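Local coordinates for GGDEF family protein (Vibrio cholerae, PDB 5GZS) that is a diguanylate cyclase whose periplasmic portion, related to bacterial solute-binding proteins, binds arginine and probably relays that signal to the rest of the protein, at residues A9-D14 with I141-P146; E91-G96 with R133-V138; I97-T102 with Q116-G121; G104-E109 with D159-Q164. All blocks are in the same frame, centred on the assembly; numbering follows the deposited sequence.

Contact 1 of 4, residues A9-D14 with I141-P146; sequences ATEADD and INQLKP. With ARG (arginine), chain B.
Asn142 reaches across to the loop at residues 11-14 with its side-chain amide. Asn142 ND2 donates to Glu11 O at 2.5 Å, in the plane of that carbonyl, and the acceptor also lies close to the amide plane. Chi1 of Asn142 (-55°) sets CG beside its own backbone N and brings ND2 to Glu11. The Asp14 carboxylate lies alongside the same amide, its plane turned 72° from it, with Asp14 OD2 3.1 Å from Asn142 ND2. The backbones are joined as well: Asp13 N donates to a lone pair of Asn142 O at 3.2 Å. Ala12 CB rests on that same Asn142 O. Glu11 and Asn142 belong to the arginine pocket of this family 3 solute-binding domain. Glu11 OE2 accepts from NH2 of the bound arginine at 3.0 Å, so a carboxylate meets the guanidinium end. The other Glu11 oxygen, OE1, sits 3.2 Å from Gln143 NE2. Further out, a water donates to Asp13 OD2 and to Ile141 O, and accepts from Lys145 N at 2.8 Å. It ties the loop to segment 141-146. Asp13 is the centre of an inverse gamma turn, and its carboxylate also pairs with Arg18 and Tyr202. Lys145 NZ is bonded to Tyr202 too. Asp14 caps helix 15-28, and its OD1 meets Thr17.

Contact 2 of 4, residues E91-G96 with R133-V138; sequences ELRLVG and RVDGVV
Asp135 turns its carboxylate toward Arg93 and Leu94 through a chi1 of -76°, which places CG beside its own backbone N. Arg93 comes to meet it by bending at chi2 and chi3, so that its guanidinium reaches the carboxylate obliquely. Their planes are 52° apart. OD2 of Asp135 is the main acceptor. Leu94 N donates to it at 3.1 Å, on the anti lone pair. Arg93 N adds a weak bond to the same oxygen. Arg93 NH2 completes a salt bridge at 3.2 Å from Asp135 OD2, while Asp135 OD1 lies in plane at the guanidinium edge. The NH2 bonds to both oxygens are weak. The Leu94 side chain packs on Arg133, Leu94 CD1 to Arg133 CG at 3.4 Å. Further along, Gly96 N donates to Gly136 O at 2.7 Å, and Val138 N donates to Gly96 O at 3.1 Å. Val134 CG1 lies 3.2 Å from Gly96 N, and Val95 CG1 touches Val138 CG2. Leu107 touches Val95 and Val138, and Leu81 touches Val138. The two backbone bonds at Gly96 follow the pattern of a parallel bridge. This single bridge joins strands 94-98 and 137-140 in the alpha/beta core of a solute-binding domain.

Contact 3 of 4, residues I97-T102 with Q116-G121; sequences IPKGTT and QVEYEG. With ARG (arginine), chain B.
The Tyr119 ring has the backbone of Ile97 and Pro98 over one face and Gly121 N at its edge. Ile97 C and Pro98 N sit 3.6 and 3.5 Å above the plane, offset toward the rim. Pro98 CA makes a CH-pi contact 4.0 Å from the ring centroid, 23° off the normal. Chi1 of Tyr119 (62°) puts CG between its backbone N and carbonyl carbon, and this folds the ring back over the neighbouring strand. The proline ring runs alongside in the same direction, with Pro98 CG against Tyr119 CZ. The tyrosine hydroxyl is hydrogen-bonded to Asp139. On the other face of the sheet, Ile97 CG1 packs 3.5 Å from Gln116 CB. The Gln116 amide N is held by Gly104 O. Lys99 lays its CB and CG against the Glu118 carboxylate, then bends at chi3 (76°). This brings Lys99 NZ to a salt bridge with Glu120 OE2 at 3.1 Å. Backbone bonds knit the strands: Ile97 N to Val117 O, and Tyr119 N to Ile97 O at 3.2 Å. A type II turn, Pro98 to Thr101, follows. Thr101 OG1 donates to Pro98 O at 2.8 Å and caps Tyr103 N. Next to it, Thr102 N donates to the carboxylate O of the bound arginine at 2.7 Å. Strands 94-98 and 115-119 are the parallel pair of a beta-alpha-beta unit, and the turn leaving its first strand lines the amino-acid pocket.

Contact 4 of 4, residues G104-E109 with D159-Q164; sequences GTLLKE and DQLPIQ
Ile163 O is hydrogen-bonded to Ser330 of the second subunit, while the Ile163 side chain touches Leu106 across the contact. Within the helix, Glu109 N donates to Thr105 O at 3.1 Å. What joins the two segments is apolar packing. Leu106 carries it. Its chi1 of -178° sends CG out opposite the backbone N, and its two methyls part toward different partners. Leu106 CD1 packs on the Pro162 carbonyl oxygen, 3.6 Å from Pro162 O. CD2 of Leu106 touches two side chains, 3.4 Å from Ile163 CD1 and 3.8 Å from Leu161 CD1. Leu106 and Ile163 cross at about a right angle. Leu161 also approaches Leu107, CD1 to CD1 at 4.5 Å. Helix 103-110 is the connecting helix of the beta-alpha-beta unit made with strands 94-98 and 115-119. The loop at 159-164 lies between strands 153-156 and 166-170, and it covers a side of that helix in the solute-binding domain. The backbones stay well apart, with the CA atoms of Leu106 and Ile163 8.3 Å from each other, so the Leu106 side chain spans most of the distance. His110 of the same helix also touches Leu161 and Pro162. On the loop side, Pro162 packs on Met352 of the second subunit. The Ile163 side chain is about 7 Å from the bound arginine.

All four contacts belong to the first solute-binding region of the chain. Contact 3 is nested inside the loop closed by contact 2, and contact 2 inside that of contact 1. Contact 4 crosses all three. Contacts 2 and 3 share strand 94-98, with centres about 12 Å apart. Contact 4 lies about 14 Å from contact 3 between centres, on the helix that follows that strand, and Leu107 touches Val95 and Val138 of contact 2. Contact 1 is about 15 Å from contact 3 between centres, and both reach the bound arginine, one at its guanidinium and the other at its carboxylate. Contact 4 also borders the second subunit, so pocket and dimer contact lie close together in this domain.

Contact 1 of 4, residues A9-D14 with I141-P146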
loop_
_atom_site.group_PDB
_atom_site.type_symbol
_atom_site.label_atom_id
_atom_site.label_comp_id
_atom_site.label_asym_id
_atom_site.label_seq_id
_atom_site.Cartn_x
_atom_site.Cartn_y
_atom_site.Cartn_z
ATOM N N ALA A 9 -18.353 -16.696 32.328
ATOM C CA ALA A 9 -19.306 -16.030 31.451
ATOM C C ALA A 9 -19.194 -16.486 30.013
ATOM O O ALA A 9 -18.088 -16.754 29.531
ATOM C CB ALA A 9 -19.108 -14.514 31.525
ATOM N N THR A 10 -20.324 -16.542 29.327
ATOM C CA THR A 10 -20.343 -16.775 27.894
ATOM C C THR A 10 -21.369 -15.963 27.112
ATOM O O THR A 10 -22.462 -15.735 27.563
ATOM C CB THR A 10 -20.546 -18.248 27.545
ATOM O OG1 THR A 10 -21.859 -18.654 27.886
ATOM C CG2 THR A 10 -19.595 -19.081 28.284
ATOM N N GLU A 11 -20.984 -15.562 25.903
ATOM C CA GLU A 11 -21.874 -14.835 25.004
ATOM C C GLU A 11 -22.044 -15.580 23.680
ATOM O O GLU A 11 -21.082 -15.774 22.938
ATOM C CB GLU A 11 -21.343 -13.423 24.751
ATOM C CG GLU A 11 -22.402 -12.437 24.286
ATOM C CD GLU A 11 -21.911 -11.539 23.167
ATOM O OE1 GLU A 11 -22.750 -11.057 22.377
ATOM O OE2 GLU A 11 -20.685 -11.316 23.077
ATOM N N ALA A 12 -23.275 -15.992 23.394
ATOM C CA ALA A 12 -23.585 -16.714 22.192
ATOM C C ALA A 12 -22.769 -17.994 22.154
ATOM O O ALA A 12 -22.596 -18.620 23.153
ATOM C CB ALA A 12 -23.301 -15.851 20.988
ATOM N N ASP A 13 -22.310 -18.395 20.984
ATOM C CA ASP A 13 -21.549 -19.617 20.808
ATOM C C ASP A 13 -20.120 -19.357 21.168
ATOM O O ASP A 13 -19.336 -18.998 20.340
ATOM C CB ASP A 13 -21.619 -20.067 19.366
ATOM C CG ASP A 13 -21.106 -21.436 19.166
ATOM O OD1 ASP A 13 -21.188 -22.233 20.071
ATOM O OD2 ASP A 13 -20.635 -21.745 18.089
ATOM N N ASP A 14 -19.785 -19.538 22.425
ATOM C CA ASP A 14 -18.487 -19.161 22.913
ATOM C C ASP A 14 -17.603 -20.366 22.941
ATOM O O ASP A 14 -17.338 -20.909 23.966
ATOM C CB ASP A 14 -18.634 -18.561 24.285
ATOM C CG ASP A 14 -17.552 -17.632 24.612
ATOM O OD1 ASP A 14 -16.441 -17.861 24.170
ATOM O OD2 ASP A 14 -17.801 -16.686 25.341
ATOM N N ILE A 141 -16.035 -14.570 17.050
ATOM C CA ILE A 141 -16.436 -15.927 16.674
ATOM C C ILE A 141 -17.742 -16.348 17.347
ATOM O O ILE A 141 -18.477 -17.168 16.806
ATOM C CB ILE A 141 -15.300 -16.954 17.006
ATOM C CG1 ILE A 141 -15.601 -18.339 16.423
ATOM C CG2 ILE A 141 -15.060 -17.041 18.495
ATOM C CD1 ILE A 141 -14.448 -19.304 16.545
ATOM N N ASN A 142 -18.042 -15.770 18.511
ATOM C CA ASN A 142 -19.330 -16.000 19.189
ATOM C C ASN A 142 -20.549 -15.882 18.279
ATOM O O ASN A 142 -21.557 -16.579 18.449
ATOM C CB ASN A 142 -19.483 -15.020 20.339
ATOM C CG ASN A 142 -18.320 -15.086 21.306
ATOM O OD1 ASN A 142 -17.185 -14.743 20.958
ATOM N ND2 ASN A 142 -18.592 -15.532 22.524
ATOM N N GLN A 143 -20.452 -14.997 17.300
ATOM C CA GLN A 143 -21.575 -14.743 16.421
ATOM C C GLN A 143 -21.567 -15.607 15.165
ATOM O O GLN A 143 -22.567 -15.665 14.456
ATOM C CB GLN A 143 -21.599 -13.274 16.024
ATOM C CG GLN A 143 -21.585 -12.305 17.193
ATOM C CD GLN A 143 -22.776 -12.479 18.125
ATOM O OE1 GLN A 143 -23.845 -12.928 17.705
ATOM N NE2 GLN A 143 -22.604 -12.092 19.398
ATOM N N LEU A 144 -20.462 -16.299 14.905
ATOM C CA LEU A 144 -20.278 -16.965 13.622
ATOM C C LEU A 144 -21.381 -17.970 13.280
ATOM O O LEU A 144 -22.059 -17.844 12.243
ATOM C CB LEU A 144 -18.920 -17.669 13.578
ATOM C CG LEU A 144 -18.562 -18.167 12.173
ATOM C CD1 LEU A 144 -18.559 -16.996 11.206
ATOM C CD2 LEU A 144 -17.210 -18.858 12.157
ATOM N N LYS A 145 -21.550 -18.972 14.140
ATOM C CA LYS A 145 -22.521 -20.029 13.883
ATOM C C LYS A 145 -23.962 -19.452 13.788
ATOM O O LYS A 145 -24.636 -19.676 12.788
ATOM C CB LYS A 145 -22.390 -21.134 14.943
ATOM C CG LYS A 145 -23.315 -22.338 14.766
ATOM C CD LYS A 145 -23.079 -23.385 15.859
ATOM C CE LYS A 145 -22.200 -24.483 15.308
ATOM N NZ LYS A 145 -21.435 -25.283 16.313
ATOM N N PRO A 146 -24.419 -18.666 14.782
ATOM C CA PRO A 146 -25.789 -18.162 14.595
ATOM C C PRO A 146 -25.926 -17.215 13.409
ATOM O O PRO A 146 -26.959 -17.233 12.737
ATOM C CB PRO A 146 -26.088 -17.430 15.909
ATOM C CG PRO A 146 -24.732 -17.125 16.501
ATOM C CD PRO A 146 -23.844 -18.255 16.080
HETATM N N ARG B . -11.824 -9.069 22.642
HETATM C CA ARG B . -12.562 -7.852 22.338
HETATM C C ARG B . -12.818 -7.043 23.603
HETATM O O ARG B . -13.016 -5.830 23.560
HETATM C CB ARG B . -13.874 -8.188 21.652
HETATM C CG ARG B . -14.840 -8.979 22.512
HETATM C CD ARG B . -15.932 -9.529 21.620
HETATM N NE ARG B . -16.958 -10.219 22.371
HETATM C CZ ARG B . -16.806 -11.425 22.901
HETATM N NH1 ARG B . -15.654 -12.075 22.773
HETATM N NH2 ARG B . -17.807 -11.968 23.572
HETATM O OXT ARG B . -12.834 -7.586 24.702
HETATM O O HOH W 1 -19.781 -19.609 16.212
#

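Contact 2 of 4, residues E91-G96 with R133-V138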
loop_
_atom_site.group_PDB
_atom_site.type_symbol
_atom_site.label_atom_id
_atom_site.label_comp_id
_atom_site.label_asym_id
_atom_site.label_seq_id
_atom_site.Cartn_x
_atom_site.Cartn_y
_atom_site.Cartn_z
ATOM N N GLU A 91 -15.699 -1.027 2.085
ATOM C CA GLU A 91 -16.892 -0.937 1.247
ATOM C C GLU A 91 -18.111 -0.488 2.043
ATOM O O GLU A 91 -19.236 -0.569 1.555
ATOM C CB GLU A 91 -17.220 -2.280 0.596
ATOM C CG GLU A 91 -16.210 -2.831 -0.375
ATOM C CD GLU A 91 -16.633 -4.211 -0.887
ATOM O OE1 GLU A 91 -16.020 -5.222 -0.471
ATOM O OE2 GLU A 91 -17.593 -4.283 -1.690
ATOM N N LEU A 92 -17.912 -0.036 3.271
ATOM C CA LEU A 92 -19.064 0.256 4.117
ATOM C C LEU A 92 -19.062 1.703 4.564
ATOM O O LEU A 92 -18.004 2.311 4.724
ATOM C CB LEU A 92 -19.077 -0.663 5.339
ATOM C CG LEU A 92 -18.487 -2.060 5.132
ATOM C CD1 LEU A 92 -18.426 -2.796 6.460
ATOM C CD2 LEU A 92 -19.272 -2.856 4.078
ATOM N N ARG A 93 -20.254 2.255 4.760
ATOM C CA ARG A 93 -20.386 3.597 5.311
ATOM C C ARG A 93 -21.027 3.505 6.697
ATOM O O ARG A 93 -20.828 4.376 7.539
ATOM C CB ARG A 93 -21.190 4.480 4.363
ATOM C CG ARG A 93 -20.755 4.354 2.903
ATOM C CD ARG A 93 -21.973 4.450 2.008
ATOM N NE ARG A 93 -22.927 3.390 2.335
ATOM C CZ ARG A 93 -24.225 3.595 2.541
ATOM N NH1 ARG A 93 -24.719 4.829 2.469
ATOM N NH2 ARG A 93 -25.020 2.571 2.840
ATOM N N LEU A 94 -21.764 2.414 6.924
ATOM C CA LEU A 94 -22.292 2.059 8.239
ATOM C C LEU A 94 -21.760 0.718 8.665
ATOM O O LEU A 94 -21.719 -0.205 7.856
ATOM C CB LEU A 94 -23.812 1.989 8.233
ATOM C CG LEU A 94 -24.547 3.314 8.208
ATOM C CD1 LEU A 94 -25.589 3.281 7.100
ATOM C CD2 LEU A 94 -25.175 3.560 9.552
ATOM N N VAL A 95 -21.363 0.610 9.928
ATOM C CA VAL A 95 -20.946 -0.659 10.530
ATOM C C VAL A 95 -21.528 -0.788 11.931
ATOM O O VAL A 95 -21.488 0.160 12.718
ATOM C CB VAL A 95 -19.410 -0.807 10.633
ATOM C CG1 VAL A 95 -19.052 -2.087 11.345
ATOM C CG2 VAL A 95 -18.789 -0.857 9.278
ATOM N N GLY A 96 -22.063 -1.965 12.239
ATOM C CA GLY A 96 -22.565 -2.258 13.570
ATOM C C GLY A 96 -21.400 -2.635 14.468
ATOM O O GLY A 96 -20.463 -3.325 14.042
ATOM N N ARG A 133 -30.346 -0.563 8.373
ATOM C CA ARG A 133 -29.490 0.476 7.815
ATOM C C ARG A 133 -28.024 0.060 7.848
ATOM O O ARG A 133 -27.224 0.502 7.024
ATOM C CB ARG A 133 -29.681 1.791 8.573
ATOM C CG ARG A 133 -28.777 2.917 8.098
ATOM C CD ARG A 133 -29.138 3.360 6.690
ATOM N NE ARG A 133 -30.566 3.221 6.423
ATOM C CZ ARG A 133 -31.073 2.549 5.394
ATOM N NH1 ARG A 133 -30.266 1.951 4.529
ATOM N NH2 ARG A 133 -32.386 2.477 5.229
ATOM N N VAL A 134 -27.678 -0.795 8.805
ATOM C CA VAL A 134 -26.308 -1.273 8.946
ATOM C C VAL A 134 -25.867 -2.058 7.715
ATOM O O VAL A 134 -26.606 -2.901 7.208
ATOM C CB VAL A 134 -26.146 -2.160 10.194
ATOM C CG1 VAL A 134 -24.673 -2.424 10.471
ATOM C CG2 VAL A 134 -26.813 -1.511 11.397
ATOM N N ASP A 135 -24.659 -1.775 7.240
ATOM C CA ASP A 135 -24.126 -2.443 6.085
ATOM C C ASP A 135 -23.449 -3.718 6.460
ATOM O O ASP A 135 -23.373 -4.648 5.687
ATOM C CB ASP A 135 -23.116 -1.547 5.420
ATOM C CG ASP A 135 -23.740 -0.456 4.658
ATOM O OD1 ASP A 135 -24.654 -0.735 3.902
ATOM O OD2 ASP A 135 -23.311 0.679 4.817
ATOM N N GLY A 136 -22.940 -3.726 7.673
ATOM C CA GLY A 136 -22.165 -4.840 8.184
ATOM C C GLY A 136 -21.791 -4.713 9.649
ATOM O O GLY A 136 -21.614 -3.620 10.186
ATOM N N VAL A 137 -21.648 -5.856 10.297
ATOM C CA VAL A 137 -21.325 -5.886 11.708
ATOM C C VAL A 137 -19.943 -6.498 11.930
ATOM O O VAL A 137 -19.586 -7.508 11.306
ATOM C CB VAL A 137 -22.388 -6.683 12.486
ATOM C CG1 VAL A 137 -21.766 -7.484 13.643
ATOM C CG2 VAL A 137 -23.524 -5.761 12.933
ATOM N N VAL A 138 -19.157 -5.872 12.798
ATOM C CA VAL A 138 -17.882 -6.447 13.175
ATOM C C VAL A 138 -18.010 -7.112 14.545
ATOM O O VAL A 138 -18.286 -6.442 15.535
ATOM C CB VAL A 138 -16.757 -5.383 13.185
ATOM C CG1 VAL A 138 -15.531 -5.901 13.911
ATOM C CG2 VAL A 138 -16.396 -4.991 11.756
#

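Contact 3 of 4, residues I97-T102 with Q116-G121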
loop_
_atom_site.group_PDB
_atom_site.type_symbol
_atom_site.label_atom_id
_atom_site.label_comp_id
_atom_site.label_asym_id
_atom_site.label_seq_id
_atom_site.Cartn_x
_atom_site.Cartn_y
_atom_site.Cartn_z
ATOM N N ILE A 97 -21.448 -2.168 15.707
ATOM C CA ILE A 97 -20.344 -2.384 16.625
ATOM C C ILE A 97 -20.864 -2.826 17.979
ATOM O O ILE A 97 -21.693 -2.132 18.592
ATOM C CB ILE A 97 -19.479 -1.110 16.811
ATOM C CG1 ILE A 97 -18.904 -0.620 15.475
ATOM C CG2 ILE A 97 -18.360 -1.362 17.819
ATOM C CD1 ILE A 97 -17.750 -1.459 14.930
ATOM N N PRO A 98 -20.373 -3.980 18.462
ATOM C CA PRO A 98 -20.736 -4.473 19.793
ATOM C C PRO A 98 -20.295 -3.464 20.835
ATOM O O PRO A 98 -19.183 -2.937 20.759
ATOM C CB PRO A 98 -19.952 -5.781 19.932
ATOM C CG PRO A 98 -19.390 -6.061 18.591
ATOM C CD PRO A 98 -19.295 -4.769 17.861
ATOM N N LYS A 99 -21.162 -3.182 21.789
ATOM C CA LYS A 99 -20.874 -2.124 22.732
ATOM C C LYS A 99 -19.966 -2.682 23.832
ATOM O O LYS A 99 -20.088 -3.848 24.218
ATOM C CB LYS A 99 -22.178 -1.550 23.294
ATOM C CG LYS A 99 -22.037 -0.896 24.645
ATOM C CD LYS A 99 -23.313 -1.015 25.427
ATOM C CE LYS A 99 -23.276 -2.435 25.875
ATOM N NZ LYS A 99 -24.311 -3.098 26.705
ATOM N N GLY A 100 -19.035 -1.859 24.301
ATOM C CA GLY A 100 -18.064 -2.274 25.298
ATOM C C GLY A 100 -16.804 -2.901 24.715
ATOM O O GLY A 100 -15.827 -3.146 25.435
ATOM N N THR A 101 -16.814 -3.171 23.414
ATOM C CA THR A 101 -15.684 -3.881 22.829
ATOM C C THR A 101 -14.585 -2.940 22.403
ATOM O O THR A 101 -14.755 -1.727 22.338
ATOM C CB THR A 101 -16.065 -4.728 21.589
ATOM O OG1 THR A 101 -16.501 -3.868 20.528
ATOM C CG2 THR A 101 -17.134 -5.754 21.932
ATOM N N THR A 102 -13.455 -3.548 22.095
ATOM C CA THR A 102 -12.290 -2.862 21.607
ATOM C C THR A 102 -12.499 -2.424 20.149
ATOM O O THR A 102 -11.726 -1.623 19.613
ATOM C CB THR A 102 -11.060 -3.783 21.739
ATOM O OG1 THR A 102 -9.868 -3.001 21.844
ATOM C CG2 THR A 102 -10.967 -4.742 20.560
ATOM N N GLN A 116 -20.080 4.120 13.023
ATOM C CA GLN A 116 -20.428 2.986 13.844
ATOM C C GLN A 116 -21.803 3.177 14.448
ATOM O O GLN A 116 -22.191 4.301 14.737
ATOM C CB GLN A 116 -19.377 2.829 14.938
ATOM C CG GLN A 116 -18.000 2.611 14.346
ATOM C CD GLN A 116 -16.910 2.605 15.383
ATOM O OE1 GLN A 116 -17.169 2.429 16.577
ATOM N NE2 GLN A 116 -15.673 2.804 14.936
ATOM N N VAL A 117 -22.551 2.089 14.612
ATOM C CA VAL A 117 -23.838 2.117 15.306
ATOM C C VAL A 117 -23.869 0.971 16.312
ATOM O O VAL A 117 -23.789 -0.209 15.940
ATOM C CB VAL A 117 -25.026 1.984 14.352
ATOM C CG1 VAL A 117 -26.335 2.228 15.109
ATOM C CG2 VAL A 117 -24.877 2.930 13.181
ATOM N N GLU A 118 -23.918 1.338 17.588
ATOM C CA GLU A 118 -23.765 0.387 18.679
ATOM C C GLU A 118 -24.991 -0.490 18.864
ATOM O O GLU A 118 -26.122 -0.059 18.633
ATOM C CB GLU A 118 -23.446 1.121 19.985
ATOM C CG GLU A 118 -24.022 0.458 21.226
ATOM C CD GLU A 118 -23.923 1.341 22.455
ATOM O OE1 GLU A 118 -22.812 1.825 22.754
ATOM O OE2 GLU A 118 -24.958 1.550 23.122
ATOM N N TYR A 119 -24.755 -1.725 19.288
ATOM C CA TYR A 119 -25.839 -2.659 19.556
ATOM C C TYR A 119 -25.554 -3.506 20.796
ATOM O O TYR A 119 -24.454 -3.454 21.364
ATOM C CB TYR A 119 -26.098 -3.553 18.328
ATOM C CG TYR A 119 -24.941 -4.442 17.900
ATOM C CD1 TYR A 119 -24.573 -5.555 18.659
ATOM C CD2 TYR A 119 -24.241 -4.196 16.723
ATOM C CE1 TYR A 119 -23.533 -6.368 18.284
ATOM C CE2 TYR A 119 -23.194 -5.018 16.335
ATOM C CZ TYR A 119 -22.846 -6.105 17.125
ATOM O OH TYR A 119 -21.809 -6.944 16.771
ATOM N N GLU A 120 -26.554 -4.276 21.219
ATOM C CA GLU A 120 -26.394 -5.203 22.335
ATOM C C GLU A 120 -26.871 -6.611 22.005
ATOM O O GLU A 120 -28.079 -6.854 21.921
ATOM C CB GLU A 120 -27.144 -4.707 23.557
ATOM C CG GLU A 120 -26.511 -3.524 24.238
ATOM C CD GLU A 120 -27.024 -3.378 25.650
ATOM O OE1 GLU A 120 -27.279 -4.422 26.297
ATOM O OE2 GLU A 120 -27.187 -2.225 26.106
ATOM N N GLY A 121 -25.921 -7.535 21.841
ATOM C CA GLY A 121 -26.228 -8.944 21.664
ATOM C C GLY A 121 -26.541 -9.311 20.225
ATOM O O GLY A 121 -26.575 -8.430 19.360
HETATM N N ARG B . -11.824 -9.069 22.642
HETATM C CA ARG B . -12.562 -7.852 22.338
HETATM C C ARG B . -12.818 -7.043 23.603
HETATM O O ARG B . -13.016 -5.830 23.560
HETATM C CB ARG B . -13.874 -8.188 21.652
HETATM C CG ARG B . -14.840 -8.979 22.512
HETATM C CD ARG B . -15.932 -9.529 21.620
HETATM N NE ARG B . -16.958 -10.219 22.371
HETATM C CZ ARG B . -16.806 -11.425 22.901
HETATM N NH1 ARG B . -15.654 -12.075 22.773
HETATM N NH2 ARG B . -17.807 -11.968 23.572
HETATM O OXT ARG B . -12.834 -7.586 24.702
#

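Contact 4 of 4, residues G104-E109 with D159-Q164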
loop_
_atom_site.group_PDB
_atom_site.type_symbol
_atom_site.label_atom_id
_atom_site.label_comp_id
_atom_site.label_asym_id
_atom_site.label_seq_id
_atom_site.Cartn_x
_atom_site.Cartn_y
_atom_site.Cartn_z
ATOM N N GLY A 104 -14.694 -0.524 18.651
ATOM C CA GLY A 104 -14.998 0.874 18.402
ATOM C C GLY A 104 -13.736 1.587 17.970
ATOM O O GLY A 104 -13.667 2.166 16.882
ATOM N N THR A 105 -12.723 1.505 18.827
ATOM C CA THR A 105 -11.403 2.102 18.600
ATOM C C THR A 105 -10.655 1.572 17.371
ATOM O O THR A 105 -9.945 2.309 16.681
ATOM C CB THR A 105 -10.520 1.888 19.844
ATOM O OG1 THR A 105 -11.055 2.649 20.936
ATOM C CG2 THR A 105 -9.074 2.292 19.580
ATOM N N LEU A 106 -10.811 0.284 17.103
ATOM C CA LEU A 106 -10.081 -0.332 16.008
ATOM C C LEU A 106 -10.568 0.179 14.660
ATOM O O LEU A 106 -9.768 0.395 13.742
ATOM C CB LEU A 106 -10.205 -1.851 16.055
ATOM C CG LEU A 106 -9.419 -2.581 14.965
ATOM C CD1 LEU A 106 -7.949 -2.632 15.323
ATOM C CD2 LEU A 106 -9.964 -3.970 14.737
ATOM N N LEU A 107 -11.878 0.366 14.527
ATOM C CA LEU A 107 -12.411 0.689 13.208
ATOM C C LEU A 107 -12.270 2.164 12.873
ATOM O O LEU A 107 -12.083 2.506 11.701
ATOM C CB LEU A 107 -13.877 0.256 13.077
ATOM C CG LEU A 107 -14.044 -0.937 12.119
ATOM C CD1 LEU A 107 -13.466 -2.260 12.682
ATOM C CD2 LEU A 107 -15.500 -1.109 11.692
ATOM N N LYS A 108 -12.341 3.016 13.891
ATOM C CA LYS A 108 -12.152 4.447 13.712
ATOM C C LYS A 108 -10.680 4.755 13.463
ATOM O O LYS A 108 -10.347 5.719 12.773
ATOM C CB LYS A 108 -12.651 5.212 14.938
ATOM C CG LYS A 108 -14.036 5.814 14.773
ATOM C CD LYS A 108 -13.961 7.298 14.455
ATOM C CE LYS A 108 -15.066 7.716 13.500
ATOM N NZ LYS A 108 -15.030 9.177 13.212
ATOM N N GLU A 109 -9.800 3.930 14.025
ATOM C CA GLU A 109 -8.365 4.111 13.828
ATOM C C GLU A 109 -7.961 3.667 12.411
ATOM O O GLU A 109 -7.080 4.272 11.788
ATOM C CB GLU A 109 -7.547 3.364 14.898
ATOM C CG GLU A 109 -6.036 3.378 14.627
ATOM C CD GLU A 109 -5.221 2.609 15.658
ATOM O OE1 GLU A 109 -5.622 2.578 16.845
ATOM O OE2 GLU A 109 -4.177 2.034 15.271
ATOM N N ASP A 159 -6.346 -11.299 9.652
ATOM C CA ASP A 159 -5.194 -11.114 8.797
ATOM C C ASP A 159 -5.353 -9.858 7.936
ATOM O O ASP A 159 -4.651 -9.678 6.954
ATOM C CB ASP A 159 -4.997 -12.373 7.967
ATOM C CG ASP A 159 -4.925 -13.638 8.846
ATOM O OD1 ASP A 159 -4.167 -13.642 9.844
ATOM O OD2 ASP A 159 -5.628 -14.628 8.549
ATOM N N GLN A 160 -6.276 -8.986 8.347
ATOM C CA GLN A 160 -6.622 -7.760 7.634
ATOM C C GLN A 160 -6.281 -6.548 8.488
ATOM O O GLN A 160 -6.007 -5.458 7.996
ATOM C CB GLN A 160 -8.123 -7.723 7.307
ATOM C CG GLN A 160 -8.590 -8.786 6.366
ATOM C CD GLN A 160 -8.347 -8.416 4.930
ATOM O OE1 GLN A 160 -7.460 -7.620 4.625
ATOM N NE2 GLN A 160 -9.131 -8.998 4.028
ATOM N N LEU A 161 -6.355 -6.751 9.791
ATOM C CA LEU A 161 -6.194 -5.681 10.748
ATOM C C LEU A 161 -5.413 -6.219 11.915
ATOM O O LEU A 161 -5.470 -7.405 12.197
ATOM C CB LEU A 161 -7.539 -5.151 11.226
ATOM C CG LEU A 161 -8.379 -4.281 10.302
ATOM C CD1 LEU A 161 -9.696 -3.934 10.994
ATOM C CD2 LEU A 161 -7.624 -3.017 9.960
ATOM N N PRO A 162 -4.677 -5.353 12.602
ATOM C CA PRO A 162 -4.006 -5.833 13.803
ATOM C C PRO A 162 -5.018 -6.104 14.908
ATOM O O PRO A 162 -5.358 -5.164 15.643
ATOM C CB PRO A 162 -3.083 -4.666 14.185
ATOM C CG PRO A 162 -3.136 -3.714 13.038
ATOM C CD PRO A 162 -4.446 -3.922 12.379
ATOM N N ILE A 163 -5.495 -7.349 15.014
ATOM C CA ILE A 163 -6.413 -7.732 16.089
ATOM C C ILE A 163 -5.647 -8.163 17.311
ATOM O O ILE A 163 -4.988 -9.183 17.304
ATOM C CB ILE A 163 -7.354 -8.870 15.685
ATOM C CG1 ILE A 163 -8.173 -8.466 14.454
ATOM C CG2 ILE A 163 -8.271 -9.228 16.863
ATOM C CD1 ILE A 163 -9.130 -7.289 14.719
ATOM N N GLN A 164 -5.739 -7.375 18.365
ATOM C CA GLN A 164 -4.964 -7.617 19.579
ATOM C C GLN A 164 -5.269 -8.977 20.167
ATOM O O GLN A 164 -6.402 -9.415 20.135
ATOM C CB GLN A 164 -5.259 -6.530 20.604
ATOM C CG GLN A 164 -5.154 -5.133 20.028
ATOM C CD GLN A 164 -5.329 -4.059 21.078
ATOM O OE1 GLN A 164 -6.047 -4.244 22.065
ATOM N NE2 GLN A 164 -4.674 -2.925 20.876
#